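Local coordinates for protein catalase (Bacillus pumilus, PDB 4QOL) that catalyses the breakdown of hydrogen peroxide to water and oxygen at a buried heme and also shows peroxidase-like reactivity toward phenolic substrates, at residues G18-S23 / I40-H45; N190-R195 / Y248-K253; T201-N206 / T211-Y216; A439-L444 / G471-D476. All blocks are in the same frame, centred on the assembly; numbering follows the deposited sequence. Where two conformers were deposited one is given.

The N-terminal arm comes first: contact 1 closes a short loop between residues 18-23 and helix 37-46, its centre about 40 Å from the centre of the chain and among neighbouring subunits. Contact 2 then closes a much longer loop, tying the segment ahead of strand 196-197 to helix 242-253. Contact 3, the hairpin of 201-206 and 211-216, is nested inside that loop, with its nearest atoms about 8 Å from those of contact 2; it belongs to the antiparallel beta barrel of the catalase fold. Contact 4 follows in series, pairing helices 434-448 and 468-478 of the C-terminal helical region. No two contacts touch or cross.

Contact 1: residues G18-S23 / I40-H45; sequences GDNQNS and IEKLAH
Lys42 reaches across to the side-chain amide of Asn20, and this pair alone joins the two segments. NZ donates to Asn20 OD1 at 2.9 Å, coming in tilted 33° from the carbonyl plane and at a C=O...NZ angle of 114°, well off the line of the carbonyl bond, while CE stays 3.9 Å from the same OD1. The lysine can span the gap because it is fully stretched, CG lying opposite the backbone N (chi1 -177°) and each later torsion also anti; the nearest CA atoms, those of Asn20 and Lys42, are 10.0 Å apart. The two side chains meet at roughly a right angle. His38 NE2 also hydrogen-bonds OD1, and ND2 is bound to Glu385 of a third subunit, which together should keep the amide from flipping. Such a contact belongs to the N-terminal arm that catalase subunits thread through one another in the tetramer: the ammonium of Lys42 forms a salt bridge with Asp145 of a second subunit and a hydrogen bond to its Leu141 O, so that the buried ammonium is held both by its own chain and by the second subunit. An Asx turn at Asp19 shapes the loop bearing Asn20.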
loop_
_atom_site.group_PDB
_atom_site.type_symbol
_atom_site.label_atom_id
_atom_site.label_comp_id
_atom_site.label_asym_id
_atom_site.label_seq_id
_atom_site.Cartn_x
_atom_site.Cartn_y
_atom_site.Cartn_z
ATOM N N GLY A 18 27.514 9.943 13.392
ATOM C CA GLY A 18 28.325 10.547 14.444
ATOM C C GLY A 18 27.809 10.418 15.880
ATOM O O GLY A 18 28.602 10.355 16.846
ATOM N N ASP A 19 26.486 10.389 16.032
ATOM C CA ASP A 19 25.843 10.317 17.357
ATOM C C ASP A 19 24.497 9.593 17.224
ATOM O O ASP A 19 23.576 10.111 16.607
ATOM C CB ASP A 19 25.622 11.750 17.836
ATOM C CG ASP A 19 25.130 11.867 19.305
ATOM O OD1 ASP A 19 24.628 10.926 19.909
ATOM O OD2 ASP A 19 25.320 12.965 19.866
ATOM N N ASN A 20 24.419 8.408 17.830
ATOM C CA ASN A 20 23.216 7.653 17.837
ATOM C C ASN A 20 22.423 7.806 19.128
ATOM O O ASN A 20 21.536 6.978 19.359
ATOM C CB ASN A 20 23.534 6.185 17.545
ATOM C CG ASN A 20 22.281 5.340 17.211
ATOM O OD1 ASN A 20 21.415 5.762 16.444
ATOM N ND2 ASN A 20 22.209 4.169 17.790
ATOM N N GLN A 21 22.795 8.801 19.950
ATOM C CA GLN A 21 22.158 9.038 21.258
ATOM C C GLN A 21 21.299 10.265 21.325
ATOM O O GLN A 21 20.251 10.265 22.002
ATOM C CB GLN A 21 23.216 9.134 22.382
ATOM C CG GLN A 21 24.332 8.099 22.310
ATOM C CD GLN A 21 23.847 6.681 22.018
ATOM O OE1 GLN A 21 22.853 6.203 22.620
ATOM N NE2 GLN A 21 24.563 5.978 21.140
ATOM N N ASN A 22 21.751 11.368 20.699
ATOM C CA ASN A 22 21.082 12.669 20.879
ATOM C C ASN A 22 20.523 13.146 19.561
ATOM O O ASN A 22 21.246 13.172 18.536
ATOM C CB ASN A 22 22.062 13.724 21.428
ATOM C CG ASN A 22 22.751 13.265 22.700
ATOM O OD1 ASN A 22 22.073 13.056 23.727
ATOM N ND2 ASN A 22 24.030 12.932 22.594
ATOM N N SER A 23 19.275 13.567 19.588
ATOM C CA SER A 23 18.664 14.361 18.576
ATOM C C SER A 23 19.355 15.713 18.459
ATOM O O SER A 23 20.031 16.179 19.362
ATOM C CB SER A 23 17.184 14.640 18.907
ATOM O OG SER A 23 16.433 13.457 18.990
ATOM N N ILE A 40 15.105 11.226 11.570
ATOM C CA ILE A 40 13.900 11.074 10.805
ATOM C C ILE A 40 13.956 9.735 10.038
ATOM O O ILE A 40 12.948 8.978 9.983
ATOM C CB ILE A 40 13.642 12.264 9.878
ATOM C CG1 ILE A 40 13.468 13.552 10.662
ATOM C CG2 ILE A 40 12.424 12.008 9.009
ATOM C CD1 ILE A 40 12.376 13.480 11.694
ATOM N N GLU A 41 15.122 9.349 9.490
ATOM C CA GLU A 41 15.172 8.101 8.710
ATOM C C GLU A 41 14.895 6.902 9.635
ATOM O O GLU A 41 14.211 5.945 9.260
ATOM C CB GLU A 41 16.552 7.945 8.045
ATOM C CG GLU A 41 16.734 6.690 7.151
ATOM C CD GLU A 41 18.198 6.459 6.716
ATOM O OE1 GLU A 41 18.955 5.917 7.512
ATOM O OE2 GLU A 41 18.463 6.611 5.540
ATOM N N LYS A 42 15.504 6.924 10.825
ATOM C CA LYS A 42 15.439 5.851 11.792
ATOM C C LYS A 42 14.009 5.732 12.353
ATOM O O LYS A 42 13.450 4.643 12.336
ATOM C CB LYS A 42 16.498 6.087 12.882
ATOM C CG LYS A 42 16.580 4.997 13.922
ATOM C CD LYS A 42 17.561 5.463 15.016
ATOM C CE LYS A 42 17.783 4.472 16.134
ATOM N NZ LYS A 42 18.711 5.019 17.175
ATOM N N LEU A 43 13.392 6.855 12.783
ATOM C CA LEU A 43 11.971 6.837 13.185
ATOM C C LEU A 43 11.025 6.434 12.039
ATOM O O LEU A 43 10.109 5.583 12.223
ATOM C CB LEU A 43 11.549 8.164 13.782
ATOM C CG LEU A 43 12.084 8.589 15.161
ATOM C CD1 LEU A 43 11.538 9.939 15.474
ATOM C CD2 LEU A 43 11.747 7.540 16.219
ATOM N N ALA A 44 11.277 6.912 10.823
ATOM C CA ALA A 44 10.355 6.651 9.722
ATOM C C ALA A 44 10.389 5.156 9.369
ATOM O O ALA A 44 9.362 4.560 9.005
ATOM C CB ALA A 44 10.735 7.496 8.475
ATOM N N HIS A 45 11.560 4.547 9.439
ATOM C CA HIS A 45 11.593 3.142 9.106
ATOM C C HIS A 45 10.967 2.313 10.234
ATOM O O HIS A 45 10.236 1.369 9.992
ATOM C CB HIS A 45 13.018 2.650 8.794
ATOM C CG HIS A 45 13.013 1.298 8.205
ATOM N ND1 HIS A 45 13.186 1.011 6.853
ATOM C CD2 HIS A 45 12.827 0.125 8.807
ATOM C CE1 HIS A 45 13.063 -0.300 6.661
ATOM N NE2 HIS A 45 12.831 -0.853 7.831
#

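Contact 2: residues N190-R195 / Y248-K253; sequences NYAEMR and YDRIEK
Ala192 and Arg250 mark the closest approach of the backbones, CA to CA 9.0 Å, where an irregular loop segment passes helix 242-253 and a long side chain bridges the gap. The loop is folded as an Asx motif: Asn190 OD1 accepts from the backbone N of Glu193 at 2.9 Å and more weakly from that of Ala192. This loop of the catalase domain leads into strand 196-197. Arg250, extended from CG to NE with CG opposite its carbonyl carbon (chi1 -75°), lays its guanidinium against the methyl of Ala192, which sits over one face, 3.4 Å from CB to NE and toward the rim of the flat group. Glu193 and Asn190 meet the edge near its plane instead. The carboxylate of Glu193 is turned 62° from the guanidinium, and its OE1 makes a rather long salt bridge of 3.4 Å to Arg250 NH2. Arg250 has a stronger partner in Asp246, one turn back on the same helix, which takes NE; Glu193 OE2 in turn is paired with Arg225. Each of the two thus has a second charged partner. The amide of Asn190 steadies the acid, ND2 donating to Glu193 OE1 at 2.9 Å from its anti side, 31° out of the carboxylate plane.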
loop_
_atom_site.group_PDB
_atom_site.type_symbol
_atom_site.label_atom_id
_atom_site.label_comp_id
_atom_site.label_asym_id
_atom_site.label_seq_id
_atom_site.Cartn_x
_atom_site.Cartn_y
_atom_site.Cartn_z
ATOM N N ASN A 190 2.065 -29.545 21.276
ATOM C CA ASN A 190 2.986 -28.641 20.620
ATOM C C ASN A 190 2.981 -29.005 19.085
ATOM O O ASN A 190 2.185 -29.807 18.661
ATOM C CB ASN A 190 4.390 -28.776 21.250
ATOM C CG ASN A 190 4.907 -30.196 21.209
ATOM O OD1 ASN A 190 5.052 -30.778 20.132
ATOM N ND2 ASN A 190 5.217 -30.787 22.398
ATOM N N TYR A 191 3.812 -28.350 18.296
ATOM C CA TYR A 191 3.790 -28.572 16.866
ATOM C C TYR A 191 4.507 -29.852 16.439
ATOM O O TYR A 191 4.249 -30.350 15.371
ATOM C CB TYR A 191 4.431 -27.376 16.138
ATOM C CG TYR A 191 3.722 -26.045 16.274
ATOM C CD1 TYR A 191 2.341 -25.937 16.111
ATOM C CD2 TYR A 191 4.438 -24.888 16.558
ATOM C CE1 TYR A 191 1.698 -24.705 16.198
ATOM C CE2 TYR A 191 3.836 -23.663 16.654
ATOM C CZ TYR A 191 2.450 -23.554 16.498
ATOM O OH TYR A 191 1.858 -22.330 16.610
ATOM N N ALA A 192 5.388 -30.397 17.297
ATOM C CA ALA A 192 6.161 -31.619 16.953
ATOM C C ALA A 192 5.366 -32.901 17.190
ATOM O O ALA A 192 5.417 -33.844 16.410
ATOM C CB ALA A 192 7.453 -31.674 17.756
ATOM N N GLU A 193 4.541 -32.906 18.221
ATOM C CA GLU A 193 3.803 -34.139 18.615
ATOM C C GLU A 193 2.382 -34.078 18.074
ATOM O O GLU A 193 1.385 -34.072 18.810
ATOM C CB GLU A 193 3.822 -34.258 20.150
ATOM C CG GLU A 193 5.218 -34.468 20.728
ATOM C CD GLU A 193 5.225 -34.544 22.248
ATOM O OE1 GLU A 193 5.660 -33.572 22.922
ATOM O OE2 GLU A 193 4.806 -35.580 22.773
ATOM N N MET A 194 2.296 -33.943 16.748
ATOM C CA MET A 194 1.092 -33.511 16.069
ATOM C C MET A 194 1.012 -34.178 14.707
ATOM O O MET A 194 2.040 -34.361 14.055
ATOM C CB MET A 194 1.198 -31.992 15.872
ATOM C CG MET A 194 0.016 -31.338 15.278
ATOM S SD MET A 194 0.212 -29.523 15.156
ATOM C CE MET A 194 1.228 -29.316 13.695
ATOM N N ARG A 195 -0.210 -34.534 14.326
ATOM C CA ARG A 195 -0.544 -35.086 13.024
ATOM C C ARG A 195 -0.421 -34.017 11.933
ATOM O O ARG A 195 -0.439 -32.820 12.242
ATOM C CB ARG A 195 -2.000 -35.525 13.097
ATOM C CG ARG A 195 -2.517 -36.374 11.995
ATOM C CD ARG A 195 -4.018 -36.574 12.135
ATOM N NE ARG A 195 -4.442 -37.034 13.471
ATOM C CZ ARG A 195 -4.693 -38.299 13.820
ATOM N NH1 ARG A 195 -4.602 -39.280 12.950
ATOM N NH2 ARG A 195 -5.072 -38.584 15.065
ATOM N N TYR A 248 11.596 -24.273 18.380
ATOM C CA TYR A 248 12.883 -23.628 18.257
ATOM C C TYR A 248 13.911 -24.384 19.084
ATOM O O TYR A 248 15.027 -24.687 18.643
ATOM C CB TYR A 248 12.777 -22.178 18.696
ATOM C CG TYR A 248 14.055 -21.398 18.467
ATOM C CD1 TYR A 248 15.058 -21.405 19.409
ATOM C CD2 TYR A 248 14.257 -20.685 17.274
ATOM C CE1 TYR A 248 16.244 -20.724 19.178
ATOM C CE2 TYR A 248 15.418 -20.011 17.054
ATOM C CZ TYR A 248 16.414 -20.049 18.002
ATOM O OH TYR A 248 17.572 -19.331 17.716
ATOM N N ASP A 249 13.513 -24.669 20.309
ATOM C CA ASP A 249 14.415 -25.309 21.275
ATOM C C ASP A 249 14.821 -26.724 20.879
ATOM O O ASP A 249 15.995 -27.087 21.033
ATOM C CB ASP A 249 13.747 -25.321 22.657
ATOM C CG ASP A 249 13.741 -23.946 23.320
ATOM O OD1 ASP A 249 14.335 -22.942 22.786
ATOM O OD2 ASP A 249 13.122 -23.837 24.401
ATOM N N ARG A 250 13.887 -27.513 20.373
ATOM C CA ARG A 250 14.214 -28.848 19.815
ATOM C C ARG A 250 15.308 -28.782 18.762
ATOM O O ARG A 250 16.288 -29.522 18.791
ATOM C CB ARG A 250 13.024 -29.487 19.122
ATOM C CG ARG A 250 11.991 -30.032 20.022
ATOM C CD ARG A 250 10.745 -30.483 19.242
ATOM N NE ARG A 250 9.660 -30.780 20.173
ATOM C CZ ARG A 250 9.429 -31.959 20.748
ATOM N NH1 ARG A 250 10.158 -33.026 20.435
ATOM N NH2 ARG A 250 8.415 -32.088 21.609
ATOM N N ILE A 251 15.113 -27.865 17.810
ATOM C CA ILE A 251 16.039 -27.736 16.732
ATOM C C ILE A 251 17.356 -27.188 17.216
ATOM O O ILE A 251 18.437 -27.661 16.787
ATOM C CB ILE A 251 15.438 -26.870 15.623
ATOM C CG1 ILE A 251 14.302 -27.671 14.975
ATOM C CG2 ILE A 251 16.501 -26.467 14.598
ATOM C CD1 ILE A 251 13.470 -26.891 13.965
ATOM N N GLU A 252 17.307 -26.223 18.134
ATOM C CA GLU A 252 18.550 -25.625 18.623
ATOM C C GLU A 252 19.391 -26.675 19.367
ATOM O O GLU A 252 20.625 -26.688 19.266
ATOM C CB GLU A 252 18.265 -24.424 19.490
ATOM C CG GLU A 252 19.387 -23.390 19.374
ATOM C CD GLU A 252 19.704 -22.939 17.901
ATOM O OE1 GLU A 252 20.823 -22.449 17.706
ATOM O OE2 GLU A 252 18.891 -23.022 16.914
ATOM N N LYS A 253 18.713 -27.601 20.020
ATOM C CA LYS A 253 19.357 -28.727 20.751
ATOM C C LYS A 253 19.826 -29.886 19.906
ATOM O O LYS A 253 20.589 -30.731 20.392
ATOM C CB LYS A 253 18.347 -29.329 21.730
ATOM C CG LYS A 253 18.646 -29.061 23.202
ATOM C CD LYS A 253 17.624 -28.159 23.908
ATOM C CE LYS A 253 16.526 -28.910 24.637
ATOM N NZ LYS A 253 15.277 -28.088 24.663
#

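Contact 3: residues T201-N206 / T211-Y216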
loop_
_atom_site.group_PDB
_atom_site.type_symbol
_atom_site.label_atom_id
_atom_site.label_comp_id
_atom_site.label_asym_id
_atom_site.label_seq_id
_atom_site.Cartn_x
_atom_site.Cartn_y
_atom_site.Cartn_z
ATOM N N THR A 201 -8.393 -34.398 -1.239
ATOM C CA THR A 201 -8.015 -35.273 -2.377
ATOM C C THR A 201 -7.351 -34.407 -3.432
ATOM O O THR A 201 -7.837 -33.328 -3.779
ATOM C CB THR A 201 -9.246 -35.911 -2.933
ATOM O OG1 THR A 201 -9.908 -36.670 -1.881
ATOM C CG2 THR A 201 -8.906 -36.811 -4.109
ATOM N N PHE A 202 -6.190 -34.871 -3.912
ATOM C CA PHE A 202 -5.560 -34.326 -5.073
ATOM C C PHE A 202 -5.523 -35.398 -6.183
ATOM O O PHE A 202 -5.934 -36.525 -5.980
ATOM C CB PHE A 202 -4.119 -33.908 -4.716
ATOM C CG PHE A 202 -4.071 -32.769 -3.756
ATOM C CD1 PHE A 202 -4.163 -31.436 -4.239
ATOM C CD2 PHE A 202 -4.047 -32.982 -2.399
ATOM C CE1 PHE A 202 -4.223 -30.358 -3.306
ATOM C CE2 PHE A 202 -4.077 -31.919 -1.493
ATOM C CZ PHE A 202 -4.182 -30.640 -1.936
ATOM N N ARG A 203 -5.009 -35.001 -7.295
ATOM C CA ARG A 203 -4.814 -35.918 -8.433
ATOM C C ARG A 203 -3.327 -36.151 -8.641
ATOM O O ARG A 203 -2.566 -35.157 -8.771
ATOM C CB ARG A 203 -5.432 -35.313 -9.686
ATOM C CG ARG A 203 -6.949 -35.331 -9.725
ATOM C CD ARG A 203 -7.415 -34.811 -11.116
ATOM N NE ARG A 203 -8.839 -35.017 -11.214
ATOM C CZ ARG A 203 -9.473 -35.711 -12.158
ATOM N NH1 ARG A 203 -8.861 -36.196 -13.230
ATOM N NH2 ARG A 203 -10.766 -35.843 -12.036
ATOM N N TRP A 204 -2.927 -37.420 -8.779
ATOM C CA TRP A 204 -1.572 -37.768 -9.160
ATOM C C TRP A 204 -1.632 -38.287 -10.571
ATOM O O TRP A 204 -2.485 -39.107 -10.890
ATOM C CB TRP A 204 -1.010 -38.803 -8.204
ATOM C CG TRP A 204 -0.270 -38.261 -7.076
ATOM C CD1 TRP A 204 -0.200 -36.914 -6.620
ATOM C CD2 TRP A 204 0.533 -39.007 -6.180
ATOM N NE1 TRP A 204 0.619 -36.840 -5.526
ATOM C CE2 TRP A 204 1.060 -38.099 -5.208
ATOM C CE3 TRP A 204 0.883 -40.321 -6.089
ATOM C CZ2 TRP A 204 1.947 -38.491 -4.251
ATOM C CZ3 TRP A 204 1.687 -40.730 -5.018
ATOM C CH2 TRP A 204 2.215 -39.807 -4.136
ATOM N N VAL A 205 -0.772 -37.769 -11.438
ATOM C CA VAL A 205 -0.769 -38.114 -12.821
ATOM C C VAL A 205 0.632 -38.635 -13.128
ATOM O O VAL A 205 1.604 -37.932 -12.928
ATOM C CB VAL A 205 -1.097 -36.919 -13.756
ATOM C CG1 VAL A 205 -1.231 -37.428 -15.194
ATOM C CG2 VAL A 205 -2.376 -36.228 -13.295
ATOM N N ASN A 206 0.702 -39.844 -13.695
ATOM C CA ASN A 206 2.016 -40.447 -14.068
ATOM C C ASN A 206 2.492 -40.148 -15.530
ATOM O O ASN A 206 1.835 -39.439 -16.277
ATOM C CB ASN A 206 2.019 -41.939 -13.752
ATOM C CG ASN A 206 1.193 -42.792 -14.739
ATOM O OD1 ASN A 206 0.722 -42.343 -15.769
ATOM N ND2 ASN A 206 0.989 -44.025 -14.361
ATOM N N THR A 211 -4.258 -41.218 -14.120
ATOM C CA THR A 211 -4.589 -40.419 -12.905
ATOM C C THR A 211 -5.133 -41.287 -11.776
ATOM O O THR A 211 -5.950 -42.199 -12.012
ATOM C CB THR A 211 -5.647 -39.345 -13.228
ATOM O OG1 THR A 211 -5.169 -38.487 -14.258
ATOM C CG2 THR A 211 -5.968 -38.488 -11.946
ATOM N N LYS A 212 -4.662 -41.018 -10.542
ATOM C CA LYS A 212 -5.242 -41.590 -9.331
ATOM C C LYS A 212 -5.547 -40.415 -8.403
ATOM O O LYS A 212 -4.891 -39.372 -8.452
ATOM C CB LYS A 212 -4.269 -42.485 -8.576
ATOM C CG LYS A 212 -3.707 -43.620 -9.381
ATOM C CD LYS A 212 -4.309 -44.907 -8.949
ATOM C CE LYS A 212 -3.679 -46.032 -9.743
ATOM N NZ LYS A 212 -4.718 -47.059 -9.959
ATOM N N TYR A 213 -6.590 -40.580 -7.621
ATOM C CA TYR A 213 -6.808 -39.707 -6.470
ATOM C C TYR A 213 -5.846 -40.065 -5.333
ATOM O O TYR A 213 -5.538 -41.212 -5.090
ATOM C CB TYR A 213 -8.214 -39.828 -5.943
ATOM C CG TYR A 213 -9.347 -39.234 -6.767
ATOM C CD1 TYR A 213 -9.264 -37.967 -7.356
ATOM C CD2 TYR A 213 -10.519 -39.940 -6.925
ATOM C CE1 TYR A 213 -10.317 -37.442 -8.064
ATOM C CE2 TYR A 213 -11.593 -39.394 -7.585
ATOM C CZ TYR A 213 -11.480 -38.153 -8.148
ATOM O OH TYR A 213 -12.550 -37.609 -8.776
ATOM N N VAL A 214 -5.374 -38.998 -4.603
ATOM C CA VAL A 214 -4.442 -39.178 -3.532
ATOM C C VAL A 214 -4.837 -38.339 -2.324
ATOM O O VAL A 214 -5.358 -37.247 -2.480
ATOM C CB VAL A 214 -2.982 -38.884 -3.989
ATOM C CG1 VAL A 214 -2.811 -37.425 -4.339
ATOM C CG2 VAL A 214 -1.954 -39.346 -2.957
ATOM N N LYS A 215 -4.558 -38.882 -1.148
ATOM C CA LYS A 215 -4.573 -38.181 0.122
ATOM C C LYS A 215 -3.216 -38.334 0.787
ATOM O O LYS A 215 -2.580 -39.395 0.772
ATOM C CB LYS A 215 -5.726 -38.714 1.006
ATOM C CG LYS A 215 -7.049 -38.106 0.629
ATOM C CD LYS A 215 -8.138 -38.387 1.651
ATOM C CE LYS A 215 -9.455 -37.823 1.189
ATOM N NZ LYS A 215 -9.625 -36.383 1.301
ATOM N N TYR A 216 -2.770 -37.236 1.391
ATOM C CA TYR A 216 -1.493 -37.176 2.108
ATOM C C TYR A 216 -1.685 -37.199 3.635
ATOM O O TYR A 216 -2.618 -36.540 4.196
ATOM C CB TYR A 216 -0.803 -35.876 1.786
ATOM C CG TYR A 216 -0.336 -35.672 0.355
ATOM C CD1 TYR A 216 0.868 -36.178 -0.087
ATOM C CD2 TYR A 216 -1.058 -34.843 -0.517
ATOM C CE1 TYR A 216 1.320 -35.953 -1.374
ATOM C CE2 TYR A 216 -0.586 -34.567 -1.790
ATOM C CZ TYR A 216 0.592 -35.131 -2.215
ATOM O OH TYR A 216 1.061 -34.806 -3.445
HETATM O O HOH W 1 -6.202 -35.830 -14.255
#
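Val214 CG1 sits over the face of the Trp204 five-membered ring, 3.6 Å from its centroid, in a CH-pi contact, while CG2 lies above the centre of the indole; a chi1 of 66° puts CG1 there, between the backbone N and the carbonyl carbon. At the indole edge, NE1 donates to Tyr216 OH at 2.9 Å, the oxygen nearly in the ring plane. Phe202 completes the aromatic cluster, its CD2 3.9 Å from Tyr216 CE2; its side chain lies about 7 Å from a bound heme. Replacing Trp204 by an alanine would probably leave Tyr216 OH without its indole donor and open a gap beside Val214. On the sheet face that carries Arg203, Thr211 and Tyr213, a water bridges Arg203 NH1 and Thr211 OG1, and the guanidinium turns to Glu329. Thr201 CG2 rests 3.5 Å from Tyr213 CD1. Backbone bonds set this register, Trp204 N to Lys212 O being 2.8 Å and almost straight (173° at the hydrogen). Flanked by strands 258-267 and 325-327, the two strands form an antiparallel hairpin of the catalase beta barrel.

Contact 4: residues A439-L444 / G471-D476; sequences ALIKNL and GQRLAD
Ile441 leaves its helix toward the second one, and its side chain touches both Arg473 and Leu474. With CG1 opposite the carbonyl carbon (chi1 -65°), its CD1 methyl is placed 4.1 Å from Leu474 CB and equally far from Arg473 CB, while the CG2 branch lies 4.0 Å from Arg473 O. Leu474 sets its CG far from the backbone N (chi1 -154°), bringing CD2 to within 3.9 Å of Leu444 CB. The side chains meet through carbon atoms, with CG2 also resting against the Arg473 carbonyl; no hydrogen bond links the two segments. Arg473 contributes its aliphatic root, crossing Ile441 at about a right angle; its chain bends at chi3, and its guanidinium forms a salt bridge with Glu434 near the start of the first helix. An alanine in place of Ile441 would remove everything beyond CB, and is likely to open a gap against Leu474 and the base of Arg473. The two segment axes pass 9.7 Å apart at their closest, with their N-to-C directions 45° apart. Around the pair, Tyr470 on helix 468-478 meets Leu440, Ile441 and Leu444, and helix 453-466 presses Ile460 and Phe463 on Leu474, so that three helices of the C-terminal helical region pack together here.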
loop_
_atom_site.group_PDB
_atom_site.type_symbol
_atom_site.label_atom_id
_atom_site.label_comp_id
_atom_site.label_asym_id
_atom_site.label_seq_id
_atom_site.Cartn_x
_atom_site.Cartn_y
_atom_site.Cartn_z
ATOM N N ALA A 439 -14.002 -37.076 27.230
ATOM C CA ALA A 439 -13.313 -35.795 27.040
ATOM C C ALA A 439 -14.080 -34.946 25.960
ATOM O O ALA A 439 -14.268 -33.747 26.097
ATOM C CB ALA A 439 -11.867 -36.039 26.653
ATOM N N LEU A 440 -14.489 -35.594 24.888
ATOM C CA LEU A 440 -15.263 -34.952 23.818
ATOM C C LEU A 440 -16.514 -34.324 24.418
ATOM O O LEU A 440 -16.848 -33.166 24.141
ATOM C CB LEU A 440 -15.694 -35.984 22.777
ATOM C CG LEU A 440 -16.650 -35.561 21.655
ATOM C CD1 LEU A 440 -16.126 -34.411 20.774
ATOM C CD2 LEU A 440 -16.958 -36.731 20.780
ATOM N N ILE A 441 -17.250 -35.115 25.201
ATOM C CA ILE A 441 -18.525 -34.609 25.747
ATOM C C ILE A 441 -18.258 -33.451 26.725
ATOM O O ILE A 441 -18.960 -32.451 26.717
ATOM C CB ILE A 441 -19.316 -35.745 26.460
ATOM C CG1 ILE A 441 -19.738 -36.820 25.453
ATOM C CG2 ILE A 441 -20.517 -35.184 27.203
ATOM C CD1 ILE A 441 -20.658 -36.309 24.348
ATOM N N LYS A 442 -17.220 -33.580 27.523
ATOM C CA LYS A 442 -16.800 -32.516 28.450
ATOM C C LYS A 442 -16.442 -31.209 27.695
ATOM O O LYS A 442 -16.844 -30.128 28.059
ATOM C CB LYS A 442 -15.568 -33.029 29.197
ATOM C CG LYS A 442 -14.899 -32.017 30.114
ATOM C CD LYS A 442 -13.558 -32.557 30.588
ATOM C CE LYS A 442 -13.081 -31.794 31.821
ATOM N NZ LYS A 442 -12.549 -30.445 31.466
ATOM N N ASN A 443 -15.675 -31.359 26.602
ATOM C CA ASN A 443 -15.188 -30.171 25.845
ATOM C C ASN A 443 -16.328 -29.491 25.100
ATOM O O ASN A 443 -16.466 -28.277 25.119
ATOM C CB ASN A 443 -14.133 -30.603 24.848
ATOM C CG ASN A 443 -12.875 -31.126 25.497
ATOM O OD1 ASN A 443 -12.584 -30.823 26.652
ATOM N ND2 ASN A 443 -12.071 -31.871 24.717
ATOM N N LEU A 444 -17.230 -30.307 24.544
ATOM C CA LEU A 444 -18.449 -29.775 23.911
ATOM C C LEU A 444 -19.365 -29.094 24.883
ATOM O O LEU A 444 -19.890 -28.039 24.621
ATOM C CB LEU A 444 -19.216 -30.866 23.167
ATOM C CG LEU A 444 -18.604 -31.357 21.852
ATOM C CD1 LEU A 444 -19.328 -32.610 21.420
ATOM C CD2 LEU A 444 -18.682 -30.317 20.738
ATOM N N GLY A 471 -25.210 -38.016 20.879
ATOM C CA GLY A 471 -26.195 -36.937 21.102
ATOM C C GLY A 471 -26.887 -36.967 22.435
ATOM O O GLY A 471 -27.048 -35.930 23.089
ATOM N N GLN A 472 -27.279 -38.180 22.872
ATOM C CA GLN A 472 -27.933 -38.309 24.200
ATOM C C GLN A 472 -27.022 -37.945 25.372
ATOM O O GLN A 472 -27.479 -37.265 26.300
ATOM C CB GLN A 472 -28.494 -39.745 24.358
ATOM C CG GLN A 472 -29.344 -39.874 25.626
ATOM C CD GLN A 472 -30.613 -39.046 25.533
ATOM O OE1 GLN A 472 -31.488 -39.336 24.696
ATOM N NE2 GLN A 472 -30.758 -38.054 26.411
ATOM N N ARG A 473 -25.763 -38.378 25.339
ATOM C CA ARG A 473 -24.768 -38.034 26.331
ATOM C C ARG A 473 -24.572 -36.539 26.405
ATOM O O ARG A 473 -24.447 -35.965 27.490
ATOM C CB ARG A 473 -23.421 -38.735 26.068
ATOM C CG ARG A 473 -23.448 -40.198 26.463
ATOM C CD ARG A 473 -22.206 -40.991 26.098
ATOM N NE ARG A 473 -21.072 -40.675 26.932
ATOM C CZ ARG A 473 -20.021 -41.480 27.108
ATOM N NH1 ARG A 473 -19.931 -42.642 26.502
ATOM N NH2 ARG A 473 -19.025 -41.085 27.877
ATOM N N LEU A 474 -24.556 -35.888 25.240
ATOM C CA LEU A 474 -24.337 -34.424 25.249
ATOM C C LEU A 474 -25.541 -33.696 25.794
ATOM O O LEU A 474 -25.404 -32.758 26.615
ATOM C CB LEU A 474 -24.026 -33.973 23.789
ATOM C CG LEU A 474 -23.215 -32.748 23.490
ATOM C CD1 LEU A 474 -23.786 -31.975 22.268
ATOM C CD2 LEU A 474 -22.719 -31.885 24.621
ATOM N N ALA A 475 -26.742 -34.151 25.398
ATOM C CA ALA A 475 -27.996 -33.579 25.931
ATOM C C ALA A 475 -28.000 -33.693 27.437
ATOM O O ALA A 475 -28.375 -32.742 28.140
ATOM C CB ALA A 475 -29.225 -34.232 25.302
ATOM N N ASP A 476 -27.607 -34.860 27.922
ATOM C CA ASP A 476 -27.636 -35.139 29.348
ATOM C C ASP A 476 -26.709 -34.194 30.073
ATOM O O ASP A 476 -27.053 -33.587 31.095
ATOM C CB ASP A 476 -27.200 -36.590 29.609
ATOM C CG ASP A 476 -28.257 -37.635 29.169
ATOM O OD1 ASP A 476 -29.408 -37.279 28.799
ATOM O OD2 ASP A 476 -27.943 -38.837 29.271
#